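PDB 2G5G: putative lipoprotein from Campylobacter jejuni subsp. jejuni, which binds heme as a cofacial pair linked to dimerization, and probably takes part in heme uptake or transport. Local coordinates for residues A42-L47 / K241-V246. Residues are numbered along the deposited sequence; the frame is centred on the assembly and turned at random.
Sequences ADVILL and KKIVVV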
ATOM      1  N   ALA A  42      36.228  -0.122 -11.979  1.00 19.97           N
ATOM      2  CA  ALA A  42      35.138   0.756 -11.554  1.00 19.31           C
ATOM      3  C   ALA A  42      35.214   1.012 -10.067  1.00 18.68           C
ATOM      4  O   ALA A  42      35.779   0.211  -9.330  1.00 17.86           O
ATOM      5  CB  ALA A  42      33.780   0.153 -11.935  1.00 18.83           C
ATOM      6  N   ASP A  43      34.666   2.149  -9.626  1.00 18.56           N
ATOM      7  CA  ASP A  43      34.490   2.417  -8.193  1.00 18.34           C
ATOM      8  C   ASP A  43      33.155   1.909  -7.647  1.00 17.96           C
ATOM      9  O   ASP A  43      33.047   1.557  -6.463  1.00 17.18           O
ATOM     10  CB  ASP A  43      34.622   3.938  -7.904  1.00 17.56           C
ATOM     11  CG  ASP A  43      35.941   4.490  -8.401  1.00 19.28           C
ATOM     12  OD1 ASP A  43      36.957   4.031  -7.871  1.00 18.42           O
ATOM     13  OD2 ASP A  43      35.970   5.302  -9.352  1.00 19.04           O
ATOM     14  N   VAL A  44      32.152   1.923  -8.510  1.00 17.37           N
ATOM     15  CA  VAL A  44      30.804   1.471  -8.183  1.00 18.38           C
ATOM     16  C   VAL A  44      30.350   0.482  -9.270  1.00 17.72           C
ATOM     17  O   VAL A  44      30.320   0.815 -10.460  1.00 18.26           O
ATOM     18  CB  VAL A  44      29.808   2.648  -8.161  1.00 19.45           C
ATOM     19  CG1 VAL A  44      28.399   2.146  -7.871  1.00 18.70           C
ATOM     20  CG2 VAL A  44      30.258   3.734  -7.120  1.00 19.18           C
ATOM     21  N   ILE A  45      29.969  -0.703  -8.853  1.00 17.87           N
ATOM     22  CA  ILE A  45      29.495  -1.709  -9.790  1.00 19.46           C
ATOM     23  C   ILE A  45      28.042  -1.945  -9.440  1.00 19.25           C
ATOM     24  O   ILE A  45      27.730  -2.365  -8.326  1.00 19.33           O
ATOM     25  CB  ILE A  45      30.298  -3.046  -9.679  1.00 20.50           C
ATOM     26  CG1 ILE A  45      31.759  -2.827 -10.067  1.00 20.77           C
ATOM     27  CG2 ILE A  45      29.678  -4.127 -10.589  1.00 20.88           C
ATOM     28  CD1 ILE A  45      32.747  -3.758  -9.341  1.00 19.24           C
ATOM     29  N   LEU A  46      27.139  -1.634 -10.367  1.00 18.77           N
ATOM     30  CA  LEU A  46      25.736  -1.977 -10.158  1.00 19.96           C
ATOM     31  C   LEU A  46      25.379  -3.311 -10.813  1.00 19.95           C
ATOM     32  O   LEU A  46      25.695  -3.509 -11.977  1.00 21.41           O
ATOM     33  CB  LEU A  46      24.785  -0.886 -10.655  1.00 19.39           C
ATOM     34  CG  LEU A  46      24.843   0.496 -10.019  1.00 23.01           C
ATOM     35  CD1 LEU A  46      25.983   1.236 -10.622  1.00 24.05           C
ATOM     36  CD2 LEU A  46      23.543   1.239 -10.347  1.00 24.42           C
ATOM     37  N   LEU A  47      24.741  -4.203 -10.051  1.00 18.46           N
ATOM     38  CA  LEU A  47      24.364  -5.556 -10.518  1.00 19.27           C
ATOM     39  C   LEU A  47      22.856  -5.676 -10.431  1.00 20.22           C
ATOM     40  O   LEU A  47      22.278  -5.708  -9.316  1.00 20.00           O
ATOM     41  CB  LEU A  47      24.973  -6.626  -9.611  1.00 19.18           C
ATOM     42  CG  LEU A  47      25.575  -7.910 -10.188  1.00 22.81           C
ATOM     43  CD1 LEU A  47      25.630  -9.039  -9.161  1.00 20.87           C
ATOM     44  CD2 LEU A  47      25.135  -8.382 -11.599  1.00 22.14           C
ATOM     45  N   LYS A 241      33.362   9.275  -9.586  1.00 19.39           N
ATOM     46  CA  LYS A 241      33.596   7.821  -9.506  1.00 18.02           C
ATOM     47  C   LYS A 241      33.329   7.169 -10.836  1.00 18.73           C
ATOM     48  O   LYS A 241      32.412   7.587 -11.584  1.00 18.31           O
ATOM     49  CB  LYS A 241      32.708   7.156  -8.442  1.00 18.00           C
ATOM     50  CG  LYS A 241      33.168   7.428  -6.996  1.00 15.20           C
ATOM     51  CD  LYS A 241      32.397   6.600  -6.008  1.00 16.86           C
ATOM     52  CE  LYS A 241      32.947   6.750  -4.560  1.00 15.17           C
ATOM     53  NZ  LYS A 241      32.054   5.866  -3.711  1.00 19.32           N
ATOM     54  N   LYS A 242      34.099   6.140 -11.143  1.00 18.58           N
ATOM     55  CA  LYS A 242      33.811   5.346 -12.346  1.00 19.27           C
ATOM     56  C   LYS A 242      32.704   4.365 -12.027  1.00 18.48           C
ATOM     57  O   LYS A 242      32.833   3.536 -11.119  1.00 17.49           O
ATOM     58  CB  LYS A 242      35.057   4.603 -12.807  1.00 19.27           C
ATOM     59  CG  LYS A 242      36.170   5.597 -13.242  1.00 23.38           C
ATOM     60  CD  LYS A 242      37.504   4.881 -13.348  1.00 28.16           C
ATOM     61  CE  LYS A 242      38.624   5.863 -13.706  1.00 32.36           C
ATOM     62  NZ  LYS A 242      38.784   6.917 -12.625  1.00 33.96           N
ATOM     63  N   ILE A 243      31.618   4.473 -12.788  1.00 18.20           N
ATOM     64  CA  ILE A 243      30.405   3.686 -12.581  1.00 17.63           C
ATOM     65  C   ILE A 243      30.263   2.642 -13.699  1.00 17.91           C
ATOM     66  O   ILE A 243      30.350   2.980 -14.889  1.00 17.56           O
ATOM     67  CB  ILE A 243      29.131   4.585 -12.638  1.00 19.16           C
ATOM     68  CG1 ILE A 243      29.283   5.921 -11.828  1.00 16.69           C
ATOM     69  CG2 ILE A 243      27.901   3.779 -12.193  1.00 19.28           C
ATOM     70  CD1 ILE A 243      29.706   5.706 -10.285  1.00 14.52           C
ATOM     71  N   VAL A 244      29.957   1.400 -13.335  1.00 16.61           N
ATOM     72  CA  VAL A 244      29.706   0.341 -14.331  1.00 16.98           C
ATOM     73  C   VAL A 244      28.458  -0.452 -13.925  1.00 17.33           C
ATOM     74  O   VAL A 244      28.239  -0.748 -12.733  1.00 16.89           O
ATOM     75  CB  VAL A 244      30.927  -0.609 -14.568  1.00 17.39           C
ATOM     76  CG1 VAL A 244      31.258  -1.410 -13.292  1.00 17.00           C
ATOM     77  CG2 VAL A 244      30.652  -1.544 -15.738  1.00 16.59           C
ATOM     78  N   VAL A 245      27.652  -0.781 -14.930  1.00 16.58           N
ATOM     79  CA  VAL A 245      26.358  -1.416 -14.706  1.00 17.74           C
ATOM     80  C   VAL A 245      26.334  -2.748 -15.426  1.00 17.49           C
ATOM     81  O   VAL A 245      26.601  -2.819 -16.640  1.00 18.25           O
ATOM     82  CB  VAL A 245      25.161  -0.548 -15.190  1.00 16.34           C
ATOM     83  CG1 VAL A 245      23.828  -1.272 -14.892  1.00 19.21           C
ATOM     84  CG2 VAL A 245      25.203   0.881 -14.585  1.00 17.65           C
ATOM     85  N   VAL A 246      26.057  -3.794 -14.662  1.00 16.93           N
ATOM     86  CA  VAL A 246      25.956  -5.148 -15.199  1.00 18.30           C
ATOM     87  C   VAL A 246      24.558  -5.650 -14.958  1.00 19.59           C
ATOM     88  O   VAL A 246      24.104  -5.735 -13.802  1.00 20.27           O
ATOM     89  CB  VAL A 246      26.935  -6.127 -14.532  1.00 17.74           C
ATOM     90  CG1 VAL A 246      26.757  -7.577 -15.141  1.00 19.29           C
ATOM     91  CG2 VAL A 246      28.382  -5.671 -14.719  1.00 18.50           C
TER
HETATM   92  O   HOH W   1      33.261   3.389  -4.417  1.00 16.52           O
HETATM   93  O   HOH W   2      38.147   6.437 -10.133  1.00 37.25           O
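The carboxylate of Asp-43 has Lys-241 CA and CB off one face and Lys-242 CB off the other. Near its plane, OD2 takes Lys-242 N on the anti lone pair, 2.7 Å away and nearly straight at 168°. OD2 also accepts from a water that binds Lys-242 NZ. Asp-43 has CG anti to its carbonyl carbon (chi1 -56°), which turns the carboxylate to that N-H. The carbonyl of Lys-242 takes two donors, Asp-43 N in its plane on a lone pair and Val-44 N tilted 17° from it.

Beyond this, strands 44-47 and 243-246 pair in parallel. Val-244 gives its N to Val-44 O and takes Leu-46 N on its O. Val-246 N then reaches Leu-46 O at 2.7 Å. On one face, Val-244 CG1 touches both Ala-42 CB, tight at 3.3 Å, and Ile-45 CG1. On the other, Ile-243 CD1 lies 3.7 Å from Val-44 CB, and its CG2 touches Leu-46 CD1. Helix 230-236 covers this second face, whereas helix 54-73 packs on Ile-45 and Leu-47.

The contact joins two central strands of the ChaN sheet. Carboxylate, doubly used carbonyl and bridging water hold its polar start. The N-H of Lys-242 and its water-linked ammonium are consistent with a charged Asp-43.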